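Long-range contacts in tricorn protease (Thermoplasma acidophilum, PDB 1K32), which is a serine protease that probably breaks down peptides released by the proteasome, with beta-propeller domains thought to gate access to its active site: residues L17-I22 with L260-G265; V30-L35 with L698-Y703; I69-G74 with D81-N86; E659-Y664 with K691-V696. All coordinates share one frame; numbering follows the deposited sequence.

Contact 1: residues L17-I22 with L260-G265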
loop_
_atom_site.group_PDB
_atom_site.type_symbol
_atom_site.label_atom_id
_atom_site.label_comp_id
_atom_site.label_asym_id
_atom_site.label_seq_id
_atom_site.Cartn_x
_atom_site.Cartn_y
_atom_site.Cartn_z
ATOM N N LEU A 17 36.297 8.939 -58.844
ATOM C CA LEU A 17 36.223 10.388 -59.015
ATOM C C LEU A 17 34.892 10.770 -59.652
ATOM O O LEU A 17 34.448 10.115 -60.595
ATOM C CB LEU A 17 37.391 10.867 -59.882
ATOM C CG LEU A 17 38.784 10.375 -59.460
ATOM C CD1 LEU A 17 39.836 11.101 -60.279
ATOM C CD2 LEU A 17 39.016 10.622 -57.959
ATOM N N LEU A 18 34.264 11.835 -59.160
ATOM C CA LEU A 18 32.968 12.224 -59.701
ATOM C C LEU A 18 32.666 13.716 -59.759
ATOM O O LEU A 18 33.396 14.552 -59.222
ATOM C CB LEU A 18 31.858 11.572 -58.865
ATOM C CG LEU A 18 32.090 10.161 -58.334
ATOM C CD1 LEU A 18 31.827 10.154 -56.837
ATOM C CD2 LEU A 18 31.195 9.175 -59.057
ATOM N N ASN A 19 31.562 14.012 -60.433
ATOM C CA ASN A 19 31.005 15.354 -60.565
ATOM C C ASN A 19 32.020 16.491 -60.605
ATOM O O ASN A 19 32.225 17.195 -59.629
ATOM C CB ASN A 19 29.997 15.550 -59.429
ATOM C CG ASN A 19 28.916 14.459 -59.424
ATOM O OD1 ASN A 19 28.154 14.313 -58.471
ATOM N ND2 ASN A 19 28.851 13.697 -60.505
ATOM N N PRO A 20 32.639 16.702 -61.764
ATOM C CA PRO A 20 33.636 17.757 -61.897
ATOM C C PRO A 20 33.113 19.046 -62.521
ATOM O O PRO A 20 32.039 19.081 -63.104
ATOM C CB PRO A 20 34.658 17.093 -62.794
ATOM C CG PRO A 20 33.728 16.455 -63.830
ATOM C CD PRO A 20 32.627 15.845 -62.968
ATOM N N ASP A 21 33.909 20.098 -62.394
ATOM C CA ASP A 21 33.607 21.393 -62.988
ATOM C C ASP A 21 34.985 21.823 -63.468
ATOM O O ASP A 21 35.993 21.285 -63.022
ATOM C CB ASP A 21 33.064 22.388 -61.957
ATOM C CG ASP A 21 32.517 23.674 -62.607
ATOM O OD1 ASP A 21 32.093 24.592 -61.865
ATOM O OD2 ASP A 21 32.506 23.768 -63.859
ATOM N N ILE A 22 35.049 22.777 -64.379
ATOM C CA ILE A 22 36.346 23.182 -64.884
ATOM C C ILE A 22 36.411 24.673 -65.123
ATOM O O ILE A 22 35.414 25.293 -65.466
ATOM C CB ILE A 22 36.665 22.447 -66.203
ATOM C CG1 ILE A 22 38.039 22.877 -66.723
ATOM C CG2 ILE A 22 35.579 22.741 -67.228
ATOM C CD1 ILE A 22 38.536 22.062 -67.893
ATOM N N LEU A 260 33.953 19.330 -69.158
ATOM C CA LEU A 260 34.450 18.332 -68.230
ATOM C C LEU A 260 33.300 17.411 -67.812
ATOM O O LEU A 260 32.159 17.852 -67.700
ATOM C CB LEU A 260 35.011 19.047 -67.006
ATOM C CG LEU A 260 35.702 18.201 -65.951
ATOM C CD1 LEU A 260 36.899 17.519 -66.543
ATOM C CD2 LEU A 260 36.116 19.101 -64.800
ATOM N N PHE A 261 33.598 16.135 -67.575
ATOM C CA PHE A 261 32.565 15.190 -67.167
ATOM C C PHE A 261 33.158 13.962 -66.465
ATOM O O PHE A 261 34.358 13.735 -66.494
ATOM C CB PHE A 261 31.712 14.773 -68.388
ATOM C CG PHE A 261 32.439 13.909 -69.395
ATOM C CD1 PHE A 261 32.452 12.517 -69.269
ATOM C CD2 PHE A 261 33.121 14.489 -70.469
ATOM C CE1 PHE A 261 33.138 11.712 -70.203
ATOM C CE2 PHE A 261 33.805 13.701 -71.403
ATOM C CZ PHE A 261 33.816 12.314 -71.273
ATOM N N SER A 262 32.314 13.193 -65.796
ATOM C CA SER A 262 32.787 12.006 -65.104
ATOM C C SER A 262 32.229 10.761 -65.785
ATOM O O SER A 262 31.150 10.801 -66.374
ATOM C CB SER A 262 32.368 12.040 -63.629
ATOM O OG SER A 262 30.968 12.236 -63.500
ATOM N N LYS A 263 32.982 9.669 -65.712
ATOM C CA LYS A 263 32.571 8.408 -66.318
ATOM C C LYS A 263 33.328 7.221 -65.705
ATOM O O LYS A 263 34.554 7.193 -65.688
ATOM C CB LYS A 263 32.811 8.448 -67.841
ATOM C CG LYS A 263 32.318 7.200 -68.569
ATOM C CD LYS A 263 32.397 7.315 -70.093
ATOM C CE LYS A 263 33.833 7.383 -70.618
ATOM N NZ LYS A 263 34.636 6.153 -70.363
ATOM N N GLY A 264 32.587 6.241 -65.201
ATOM C CA GLY A 264 33.211 5.072 -64.611
ATOM C C GLY A 264 34.288 5.337 -63.569
ATOM O O GLY A 264 35.246 4.580 -63.475
ATOM N N GLY A 265 34.141 6.406 -62.792
ATOM C CA GLY A 265 35.132 6.696 -61.771
ATOM C C GLY A 265 36.282 7.593 -62.191
ATOM O O GLY A 265 37.127 7.918 -61.367
HETATM O O HOH W 1 32.517 8.314 -62.020
#
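Leu260 packs against Pro20 and Ile22 where the six-bladed propeller closes on itself. Strand 18-23 is the first strand of the first blade and strand 259-263 the second of the last. Each blade is a sheet of consecutive strands and none is shared between first and last; within these two segments the one direct hydrogen bond lies at the end, and the rest is mostly packing between two nearly antiparallel strands. Leu260 has CG anti to its backbone N (chi1 -175°), which sends the branch across to Pro20, while its CB lies 3.7 Å from Ile22 CG2. The exact seat of the CD2 methyl is doubtful. Ile267 and Ile269 of the last blade, with Ile27 of the first, also touch Leu260.

At Phe261 the ring turns from the first blade and meets Tyr268 nearly parallel; the backbone does the touching, its carbonyl carbon C standing 3.7 Å from Pro20 CG. The proline ring thus rides across the strand, and its CD comes to 3.9 Å from Ser262 CB. Ser262 CB also faces Leu18 CA at 4.0 Å. The OG of Ser262 is spent inside its own blade, hydrogen-bonded to Arg250 O.

Past Lys263 the chain turns back, and Gly265, in a backbone conformation that calls for glycine, meets Leu17. A water accepts from Gly265 N and donates to Leu17 O at 3.0 Å. Beside it Leu17 N gives a direct bond of 2.8 Å to Gly265 O, fairly straight (158° at the hydrogen) but reaching that oxygen from 41° above the carbonyl plane.

Contact 2: residues V30-L35 with L698-Y703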
loop_
_atom_site.group_PDB
_atom_site.type_symbol
_atom_site.label_atom_id
_atom_site.label_comp_id
_atom_site.label_asym_id
_atom_site.label_seq_id
_atom_site.Cartn_x
_atom_site.Cartn_y
_atom_site.Cartn_z
ATOM N N VAL A 30 34.745 15.633 -56.865
ATOM C CA VAL A 30 34.507 15.019 -55.576
ATOM C C VAL A 30 35.215 13.677 -55.492
ATOM O O VAL A 30 35.263 12.919 -56.465
ATOM C CB VAL A 30 32.994 14.795 -55.320
ATOM C CG1 VAL A 30 32.809 14.063 -54.005
ATOM C CG2 VAL A 30 32.242 16.151 -55.285
ATOM N N CYS A 31 35.789 13.409 -54.327
ATOM C CA CYS A 31 36.480 12.154 -54.060
ATOM C C CYS A 31 36.352 11.944 -52.566
ATOM O O CYS A 31 36.732 12.823 -51.786
ATOM C CB CYS A 31 37.962 12.238 -54.452
ATOM S SG CYS A 31 38.908 10.761 -54.009
ATOM N N CYS A 32 35.823 10.787 -52.174
ATOM C CA CYS A 32 35.603 10.456 -50.769
ATOM C C CYS A 32 34.693 11.498 -50.093
ATOM O O CYS A 32 34.909 11.879 -48.938
ATOM C CB CYS A 32 36.933 10.349 -50.006
ATOM S SG CYS A 32 38.006 8.960 -50.471
ATOM N N ASP A 33 33.683 11.956 -50.830
ATOM C CA ASP A 33 32.706 12.922 -50.319
ATOM C C ASP A 33 33.263 14.331 -50.102
ATOM O O ASP A 33 32.532 15.234 -49.718
ATOM C CB ASP A 33 32.118 12.417 -48.998
ATOM C CG ASP A 33 31.641 10.977 -49.075
ATOM O OD1 ASP A 33 31.272 10.429 -48.017
ATOM O OD2 ASP A 33 31.628 10.396 -50.184
ATOM N N ASP A 34 34.556 14.520 -50.341
ATOM C CA ASP A 34 35.175 15.830 -50.158
ATOM C C ASP A 34 35.459 16.476 -51.516
ATOM O O ASP A 34 35.376 15.819 -52.546
ATOM C CB ASP A 34 36.460 15.678 -49.343
ATOM C CG ASP A 34 36.186 15.323 -47.881
ATOM O OD1 ASP A 34 37.043 14.695 -47.237
ATOM O OD2 ASP A 34 35.117 15.690 -47.370
ATOM N N LEU A 35 35.789 17.761 -51.516
ATOM C CA LEU A 35 36.061 18.478 -52.756
ATOM C C LEU A 35 37.557 18.584 -52.992
ATOM O O LEU A 35 38.315 18.927 -52.088
ATOM C CB LEU A 35 35.465 19.896 -52.701
ATOM C CG LEU A 35 34.767 20.507 -53.925
ATOM C CD1 LEU A 35 34.968 22.025 -53.910
ATOM C CD2 LEU A 35 35.284 19.899 -55.218
ATOM N N LEU A 698 37.129 0.786 -55.840
ATOM C CA LEU A 698 37.484 2.207 -55.906
ATOM C C LEU A 698 36.704 2.994 -54.840
ATOM O O LEU A 698 37.069 4.109 -54.498
ATOM C CB LEU A 698 37.147 2.805 -57.277
ATOM C CG LEU A 698 37.593 2.121 -58.568
ATOM C CD1 LEU A 698 37.260 3.022 -59.749
ATOM C CD2 LEU A 698 39.080 1.846 -58.542
ATOM N N CYS A 699 35.627 2.403 -54.325
ATOM C CA CYS A 699 34.792 3.057 -53.322
ATOM C C CYS A 699 35.395 3.035 -51.928
ATOM O O CYS A 699 35.858 2.004 -51.451
ATOM C CB CYS A 699 33.413 2.398 -53.279
ATOM S SG CYS A 699 32.506 2.507 -54.821
ATOM N N LYS A 700 35.382 4.189 -51.281
ATOM C CA LYS A 700 35.916 4.316 -49.935
ATOM C C LYS A 700 34.836 4.759 -48.959
ATOM O O LYS A 700 34.977 4.580 -47.758
ATOM C CB LYS A 700 37.056 5.326 -49.905
ATOM C CG LYS A 700 38.438 4.719 -50.019
ATOM C CD LYS A 700 38.650 4.002 -51.329
ATOM C CE LYS A 700 40.067 3.462 -51.414
ATOM N NZ LYS A 700 40.277 2.664 -52.659
ATOM N N THR A 701 33.764 5.348 -49.475
ATOM C CA THR A 701 32.678 5.806 -48.613
ATOM C C THR A 701 31.338 5.234 -49.061
ATOM O O THR A 701 31.187 4.755 -50.204
ATOM C CB THR A 701 32.587 7.356 -48.583
ATOM O OG1 THR A 701 32.159 7.837 -49.865
ATOM C CG2 THR A 701 33.951 7.963 -48.236
ATOM N N ARG A 702 30.359 5.287 -48.165
ATOM C CA ARG A 702 29.039 4.762 -48.483
ATOM C C ARG A 702 28.447 5.488 -49.676
ATOM O O ARG A 702 27.692 4.903 -50.433
ATOM C CB ARG A 702 28.093 4.877 -47.291
ATOM C CG ARG A 702 26.686 4.329 -47.564
ATOM C CD ARG A 702 26.704 2.812 -47.778
ATOM N NE ARG A 702 25.386 2.291 -48.134
ATOM C CZ ARG A 702 24.805 2.464 -49.323
ATOM N NH1 ARG A 702 23.603 1.962 -49.562
ATOM N NH2 ARG A 702 25.440 3.120 -50.286
ATOM N N TYR A 703 28.771 6.765 -49.831
ATOM C CA TYR A 703 28.276 7.522 -50.969
ATOM C C TYR A 703 28.858 6.982 -52.281
ATOM O O TYR A 703 28.145 6.891 -53.280
ATOM C CB TYR A 703 28.620 9.006 -50.849
ATOM C CG TYR A 703 27.860 9.841 -51.856
ATOM C CD1 TYR A 703 26.470 9.809 -51.888
ATOM C CD2 TYR A 703 28.521 10.640 -52.786
ATOM C CE1 TYR A 703 25.746 10.547 -52.816
ATOM C CE2 TYR A 703 27.804 11.393 -53.730
ATOM C CZ TYR A 703 26.414 11.336 -53.733
ATOM O OH TYR A 703 25.676 12.057 -54.638
HETATM O O HOH W 2 29.488 8.508 -47.730
#
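Cys32 and Asp33 form the corner of a type I' turn from Cys31 to Asp34, whose tip comes up to the residues just before helix 702-714, with Cys32 CA 5.9 Å from Thr701 CA. The carboxylate of Asp33 carries the contact. Thr701 OG1, placed between backbone N and carbonyl carbon (chi1 68°), can thus donate to Asp33 OD2 at 2.6 Å, arriving on the syn side of that oxygen and 31° out of the carboxylate plane. Asp33 OD1 accepts a hydrogen bond of 2.6 Å from a water, which in turn accepts from Tyr703 N.

The turn joins strands 26-31 and 34-39 in the first blade of the six-bladed propeller; the helix belongs to the C1 domain. Thr701 is its N-cap and forms a capping box with Asp704, so one hydroxyl serves both the helix end and the propeller. The negative charge of Asp33 is likely to be favoured by the helix dipole.

Asp33 OD2 also lies at the edge of the Tyr703 ring and 3.4 Å from Tyr703 CB, the carboxylate and ring planes standing 80° apart. On the other flank Thr701 CG2 reaches Cys32 CA at 3.9 Å, and Cys32 SG rests on Lys700 CB at 3.8 Å.

Contact 3: residues I69-G74 with D81-N86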
loop_
_atom_site.group_PDB
_atom_site.type_symbol
_atom_site.label_atom_id
_atom_site.label_comp_id
_atom_site.label_asym_id
_atom_site.label_seq_id
_atom_site.Cartn_x
_atom_site.Cartn_y
_atom_site.Cartn_z
ATOM N N ILE A 69 28.980 25.294 -53.308
ATOM C CA ILE A 69 28.967 23.876 -52.963
ATOM C C ILE A 69 27.674 23.337 -52.355
ATOM O O ILE A 69 27.069 23.981 -51.487
ATOM C CB ILE A 69 30.107 23.579 -51.959
ATOM C CG1 ILE A 69 31.448 24.045 -52.536
ATOM C CG2 ILE A 69 30.142 22.094 -51.633
ATOM C CD1 ILE A 69 32.604 23.999 -51.540
ATOM N N ARG A 70 27.261 22.152 -52.810
ATOM C CA ARG A 70 26.071 21.494 -52.266
ATOM C C ARG A 70 26.538 20.349 -51.362
ATOM O O ARG A 70 27.281 19.460 -51.786
ATOM C CB ARG A 70 25.158 20.933 -53.368
ATOM C CG ARG A 70 23.890 20.269 -52.791
ATOM C CD ARG A 70 22.921 19.753 -53.850
ATOM N NE ARG A 70 21.659 19.221 -53.297
ATOM C CZ ARG A 70 21.509 18.011 -52.752
ATOM N NH1 ARG A 70 20.333 17.618 -52.300
ATOM N NH2 ARG A 70 22.534 17.184 -52.657
ATOM N N VAL A 71 26.130 20.375 -50.102
ATOM C CA VAL A 71 26.543 19.315 -49.203
ATOM C C VAL A 71 25.330 18.692 -48.554
ATOM O O VAL A 71 24.362 19.384 -48.265
ATOM C CB VAL A 71 27.507 19.851 -48.107
ATOM C CG1 VAL A 71 26.875 20.994 -47.370
ATOM C CG2 VAL A 71 27.867 18.735 -47.125
ATOM N N MET A 72 25.363 17.382 -48.344
ATOM C CA MET A 72 24.240 16.713 -47.686
ATOM C C MET A 72 24.609 16.247 -46.272
ATOM O O MET A 72 25.759 15.928 -45.995
ATOM C CB MET A 72 23.769 15.519 -48.524
ATOM C CG MET A 72 23.142 15.898 -49.861
ATOM S SD MET A 72 22.986 14.412 -50.917
ATOM C CE MET A 72 24.708 14.274 -51.383
ATOM N N ARG A 73 23.633 16.251 -45.369
ATOM C CA ARG A 73 23.844 15.806 -43.987
ATOM C C ARG A 73 22.661 14.967 -43.545
ATOM O O ARG A 73 21.647 14.934 -44.231
ATOM C CB ARG A 73 24.032 17.003 -43.047
ATOM C CG ARG A 73 25.442 17.549 -43.086
ATOM C CD ARG A 73 25.649 18.687 -42.111
ATOM N NE ARG A 73 26.947 19.317 -42.331
ATOM C CZ ARG A 73 27.406 20.355 -41.639
ATOM N NH1 ARG A 73 28.598 20.859 -41.915
ATOM N NH2 ARG A 73 26.678 20.888 -40.675
ATOM N N GLY A 74 22.788 14.313 -42.391
ATOM C CA GLY A 74 21.733 13.429 -41.909
ATOM C C GLY A 74 22.219 12.035 -42.299
ATOM O O GLY A 74 22.737 11.877 -43.410
ATOM N N ASP A 81 22.037 21.758 -48.030
ATOM C CA ASP A 81 22.161 23.214 -48.006
ATOM C C ASP A 81 23.433 23.598 -48.760
ATOM O O ASP A 81 24.303 22.755 -48.994
ATOM C CB ASP A 81 22.153 23.735 -46.566
ATOM C CG ASP A 81 20.770 24.267 -46.144
ATOM O OD1 ASP A 81 20.399 24.104 -44.967
ATOM O OD2 ASP A 81 20.053 24.857 -46.991
ATOM N N LEU A 82 23.540 24.859 -49.161
ATOM C CA LEU A 82 24.697 25.301 -49.922
ATOM C C LEU A 82 25.718 26.155 -49.165
ATOM O O LEU A 82 25.365 26.884 -48.226
ATOM C CB LEU A 82 24.220 26.058 -51.158
ATOM C CG LEU A 82 23.081 25.417 -51.964
ATOM C CD1 LEU A 82 22.698 26.367 -53.090
ATOM C CD2 LEU A 82 23.479 24.033 -52.526
ATOM N N TYR A 83 26.983 26.047 -49.596
ATOM C CA TYR A 83 28.107 26.789 -49.030
ATOM C C TYR A 83 28.914 27.449 -50.144
ATOM O O TYR A 83 28.808 27.081 -51.324
ATOM C CB TYR A 83 29.086 25.877 -48.286
ATOM C CG TYR A 83 28.648 25.383 -46.932
ATOM C CD1 TYR A 83 27.586 24.476 -46.802
ATOM C CD2 TYR A 83 29.303 25.809 -45.777
ATOM C CE1 TYR A 83 27.192 24.011 -45.546
ATOM C CE2 TYR A 83 28.917 25.348 -44.522
ATOM C CZ TYR A 83 27.859 24.453 -44.415
ATOM O OH TYR A 83 27.453 24.033 -43.171
ATOM N N PHE A 84 29.734 28.413 -49.742
ATOM C CA PHE A 84 30.626 29.115 -50.649
ATOM C C PHE A 84 32.028 28.806 -50.155
ATOM O O PHE A 84 32.277 28.797 -48.944
ATOM C CB PHE A 84 30.438 30.635 -50.579
ATOM C CG PHE A 84 29.269 31.157 -51.366
ATOM C CD1 PHE A 84 28.918 32.508 -51.289
ATOM C CD2 PHE A 84 28.511 30.311 -52.174
ATOM C CE1 PHE A 84 27.826 33.008 -52.005
ATOM C CE2 PHE A 84 27.422 30.797 -52.890
ATOM C CZ PHE A 84 27.075 32.149 -52.807
ATOM N N TYR A 85 32.930 28.515 -51.080
ATOM C CA TYR A 85 34.321 28.292 -50.713
ATOM C C TYR A 85 35.127 29.371 -51.426
ATOM O O TYR A 85 34.975 29.590 -52.625
ATOM C CB TYR A 85 34.833 26.917 -51.143
ATOM C CG TYR A 85 36.318 26.772 -50.900
ATOM C CD1 TYR A 85 36.829 26.748 -49.607
ATOM C CD2 TYR A 85 37.219 26.718 -51.963
ATOM C CE1 TYR A 85 38.209 26.679 -49.373
ATOM C CE2 TYR A 85 38.604 26.650 -51.741
ATOM C CZ TYR A 85 39.085 26.632 -50.444
ATOM O OH TYR A 85 40.438 26.573 -50.206
ATOM N N ASN A 86 35.976 30.059 -50.685
ATOM C CA ASN A 86 36.782 31.108 -51.284
ATOM C C ASN A 86 38.245 30.696 -51.224
ATOM O O ASN A 86 38.863 30.723 -50.157
ATOM C CB ASN A 86 36.573 32.423 -50.530
ATOM C CG ASN A 86 37.121 33.610 -51.282
ATOM O OD1 ASN A 86 38.118 33.493 -51.997
ATOM N ND2 ASN A 86 36.485 34.765 -51.119
#
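A strongly twisted antiparallel hairpin pairs Ile69 with Tyr83, Arg70 with Leu82 and Val71 with Asp81, the segments 69-73 and 81-86 running at 135° to each other. Ile69 and Tyr83 are a hydrogen-bonded pair: Ile69 N reaches Tyr83 O at 2.7 Å, and Tyr83 N returns a bond to Ile69 O at 2.8 Å. At Val71 and Asp81 the ladder slackens. The bond from Val71 N to Asp81 O is straight but 3.2 Å long, and the return from Asp81 N to Val71 O is weak.

These are neighbouring strands of the second blade of the six-bladed propeller. On the face with Arg70 and Leu82, the Leu82 CD2 methyl crosses the start of the arginine chain, 3.6 Å from Arg70 CB. Arg70 stretches on to bond Thr109 O through NE, and its NH2 adds a weak in-plane bond to Met72 SD.

Tyr83 lies on the other face. Val71 CG1, set between backbone N and carbonyl carbon (chi1 55°), meets the ring obliquely, 3.5 Å from Tyr83 CE1. Farther out Tyr83 OH sits over one face of the Arg73 guanidinium, whose NE bonds Leu52 O. An alanine here would take away the ring, which is likely to leave a gap beside Val71 CG1 and the Arg73 guanidinium freer to turn. Alongside, Ile69 CD1 touches Tyr85 CB at 3.7 Å.

Contact 4: residues E659-Y664 with K691-V696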
loop_
_atom_site.group_PDB
_atom_site.type_symbol
_atom_site.label_atom_id
_atom_site.label_comp_id
_atom_site.label_asym_id
_atom_site.label_seq_id
_atom_site.Cartn_x
_atom_site.Cartn_y
_atom_site.Cartn_z
ATOM N N GLU A 659 32.617 -5.271 -46.440
ATOM C CA GLU A 659 31.204 -4.899 -46.413
ATOM C C GLU A 659 30.702 -4.381 -47.764
ATOM O O GLU A 659 29.609 -4.752 -48.201
ATOM C CB GLU A 659 30.938 -3.855 -45.318
ATOM C CG GLU A 659 30.912 -4.425 -43.896
ATOM C CD GLU A 659 30.398 -3.417 -42.852
ATOM O OE1 GLU A 659 30.099 -3.827 -41.706
ATOM O OE2 GLU A 659 30.288 -2.214 -43.171
ATOM N N PHE A 660 31.499 -3.547 -48.428
ATOM C CA PHE A 660 31.115 -3.002 -49.736
ATOM C C PHE A 660 30.960 -4.079 -50.801
ATOM O O PHE A 660 30.098 -3.975 -51.682
ATOM C CB PHE A 660 32.136 -1.959 -50.215
ATOM C CG PHE A 660 32.009 -0.607 -49.532
ATOM C CD1 PHE A 660 31.139 -0.423 -48.460
ATOM C CD2 PHE A 660 32.752 0.486 -49.987
ATOM C CE1 PHE A 660 31.004 0.847 -47.843
ATOM C CE2 PHE A 660 32.628 1.753 -49.383
ATOM C CZ PHE A 660 31.750 1.934 -48.306
ATOM N N LEU A 661 31.807 -5.100 -50.738
ATOM C CA LEU A 661 31.726 -6.190 -51.696
ATOM C C LEU A 661 30.466 -6.990 -51.406
ATOM O O LEU A 661 29.714 -7.316 -52.314
ATOM C CB LEU A 661 32.953 -7.103 -51.587
ATOM C CG LEU A 661 33.524 -7.631 -52.906
ATOM C CD1 LEU A 661 34.463 -8.801 -52.593
ATOM C CD2 LEU A 661 32.404 -8.085 -53.857
ATOM N N GLN A 662 30.226 -7.296 -50.132
ATOM C CA GLN A 662 29.034 -8.064 -49.753
ATOM C C GLN A 662 27.742 -7.326 -50.106
ATOM O O GLN A 662 26.760 -7.956 -50.523
ATOM C CB GLN A 662 29.056 -8.383 -48.256
ATOM C CG GLN A 662 27.954 -9.346 -47.766
ATOM C CD GLN A 662 26.602 -8.670 -47.545
ATOM O OE1 GLN A 662 26.528 -7.455 -47.314
ATOM N NE2 GLN A 662 25.522 -9.462 -47.599
ATOM N N MET A 663 27.755 -5.997 -49.968
ATOM C CA MET A 663 26.574 -5.171 -50.258
ATOM C C MET A 663 26.292 -5.026 -51.754
ATOM O O MET A 663 25.144 -5.068 -52.175
ATOM C CB MET A 663 26.727 -3.786 -49.612
ATOM C CG MET A 663 26.667 -3.827 -48.097
ATOM S SD MET A 663 27.339 -2.350 -47.273
ATOM C CE MET A 663 25.910 -1.240 -47.350
ATOM N N TYR A 664 27.336 -4.842 -52.556
ATOM C CA TYR A 664 27.138 -4.738 -53.998
ATOM C C TYR A 664 26.570 -6.075 -54.477
ATOM O O TYR A 664 25.586 -6.117 -55.213
ATOM C CB TYR A 664 28.464 -4.464 -54.711
ATOM C CG TYR A 664 28.346 -4.613 -56.207
ATOM C CD1 TYR A 664 27.706 -3.633 -56.971
ATOM C CD2 TYR A 664 28.775 -5.792 -56.849
ATOM C CE1 TYR A 664 27.481 -3.816 -58.342
ATOM C CE2 TYR A 664 28.550 -5.987 -58.217
ATOM C CZ TYR A 664 27.902 -4.997 -58.957
ATOM O OH TYR A 664 27.644 -5.182 -60.295
ATOM N N LYS A 691 31.177 -5.225 -64.788
ATOM C CA LYS A 691 31.355 -3.801 -65.028
ATOM C C LYS A 691 31.238 -2.975 -63.741
ATOM O O LYS A 691 32.095 -2.143 -63.445
ATOM C CB LYS A 691 30.322 -3.387 -66.076
ATOM C CG LYS A 691 29.878 -1.963 -66.108
ATOM C CD LYS A 691 28.889 -1.780 -67.263
ATOM C CE LYS A 691 29.556 -2.152 -68.603
ATOM N NZ LYS A 691 28.772 -1.773 -69.797
ATOM N N TYR A 692 30.195 -3.207 -62.960
ATOM C CA TYR A 692 30.043 -2.443 -61.732
ATOM C C TYR A 692 30.796 -3.043 -60.556
ATOM O O TYR A 692 31.234 -2.323 -59.659
ATOM C CB TYR A 692 28.562 -2.251 -61.425
ATOM C CG TYR A 692 27.922 -1.427 -62.516
ATOM C CD1 TYR A 692 27.132 -2.021 -63.499
ATOM C CD2 TYR A 692 28.179 -0.059 -62.605
ATOM C CE1 TYR A 692 26.615 -1.269 -64.540
ATOM C CE2 TYR A 692 27.674 0.698 -63.637
ATOM C CZ TYR A 692 26.894 0.098 -64.603
ATOM O OH TYR A 692 26.399 0.862 -65.631
ATOM N N ARG A 693 30.973 -4.359 -60.571
ATOM C CA ARG A 693 31.723 -5.006 -59.506
ATOM C C ARG A 693 33.165 -4.470 -59.541
ATOM O O ARG A 693 33.824 -4.389 -58.514
ATOM C CB ARG A 693 31.702 -6.530 -59.696
ATOM C CG ARG A 693 32.413 -7.314 -58.598
ATOM C CD ARG A 693 33.832 -7.642 -58.994
ATOM N NE ARG A 693 34.531 -8.407 -57.961
ATOM C CZ ARG A 693 35.127 -7.870 -56.900
ATOM N NH1 ARG A 693 35.732 -8.650 -56.017
ATOM N NH2 ARG A 693 35.134 -6.552 -56.731
ATOM N N ASN A 694 33.646 -4.078 -60.717
ATOM C CA ASN A 694 35.014 -3.562 -60.822
ATOM C C ASN A 694 35.199 -2.176 -60.206
ATOM O O ASN A 694 36.321 -1.771 -59.879
ATOM C CB ASN A 694 35.479 -3.529 -62.281
ATOM C CG ASN A 694 35.758 -4.918 -62.839
ATOM O OD1 ASN A 694 36.083 -5.839 -62.095
ATOM N ND2 ASN A 694 35.646 -5.066 -64.149
ATOM N N LEU A 695 34.108 -1.439 -60.056
ATOM C CA LEU A 695 34.201 -0.108 -59.461
ATOM C C LEU A 695 34.128 -0.176 -57.946
ATOM O O LEU A 695 34.472 0.778 -57.260
ATOM C CB LEU A 695 33.069 0.780 -59.954
ATOM C CG LEU A 695 33.010 1.047 -61.451
ATOM C CD1 LEU A 695 31.785 1.911 -61.729
ATOM C CD2 LEU A 695 34.312 1.729 -61.919
ATOM N N VAL A 696 33.667 -1.305 -57.424
ATOM C CA VAL A 696 33.535 -1.456 -55.984
ATOM C C VAL A 696 34.825 -1.185 -55.209
ATOM O O VAL A 696 34.799 -0.474 -54.205
ATOM C CB VAL A 696 32.997 -2.845 -55.635
ATOM C CG1 VAL A 696 32.955 -3.036 -54.120
ATOM C CG2 VAL A 696 31.592 -3.000 -56.222
#
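Tyr664 reaches out of helix 656-674 to the C-terminal end of helix 678-693, two consecutive helices packed together in the C1 domain. Its CG stands anti to the backbone N (chi1 169°), which carries the ring across to the second segment. At the root, Tyr664 CB lies 3.8 Å from Val696 CG2, and the same methyl comes at a slant onto the ring, 3.6 Å from Tyr664 CG and a little farther from CD1 and CD2. Midway along, the two sides of the ring part company: Tyr664 CE2 touches Arg693 CB at 3.5 Å, while CE1 meets Tyr692 CB at 3.6 Å. The hydroxyl oxygen ends 3.3 Å from Tyr692 CB and is hydrogen-bonded to Tyr689 O, so the polar tip is satisfied one turn back in the second helix. A phenylalanine in its place would probably keep most of the packing but cost Tyr689 O this partner.

Other side chains add to the contact. Val696 CG1, the other valine branch, rests by Phe660 CB at 4.1 Å, while the Phe660 ring turns off toward Leu705 of helix 702-714. Tyr692 likewise sends its ring away, and its OH bonds Glu715. To one side, Leu661 crosses the arginine obliquely, its CD2 over one face of the Arg693 guanidinium and its CD1 3.7 Å from Arg693 NH1.

Overall arrangement
From the N terminus, strand 18-23 opens contact 1, which closes 238 residues later on the last blade and completes the six-bladed propeller. Before that, the turn after strand 26-31 opens contact 2, whose partner comes far later, in the C1 domain; contacts 1 and 2 therefore cross. Contact 3 is a local hairpin nested in both loops, and it touches contact 2 through Leu35 against Ile69. After contact 1 has closed, contact 4 pairs two C1 helices inside the loop of contact 2, and the Phe660 ring packs on Thr701 and Arg702. Contact 2 thus ties the propeller's first blade to the helices of contact 4, and Gly264 against Leu695 adds a second touch from contact 1.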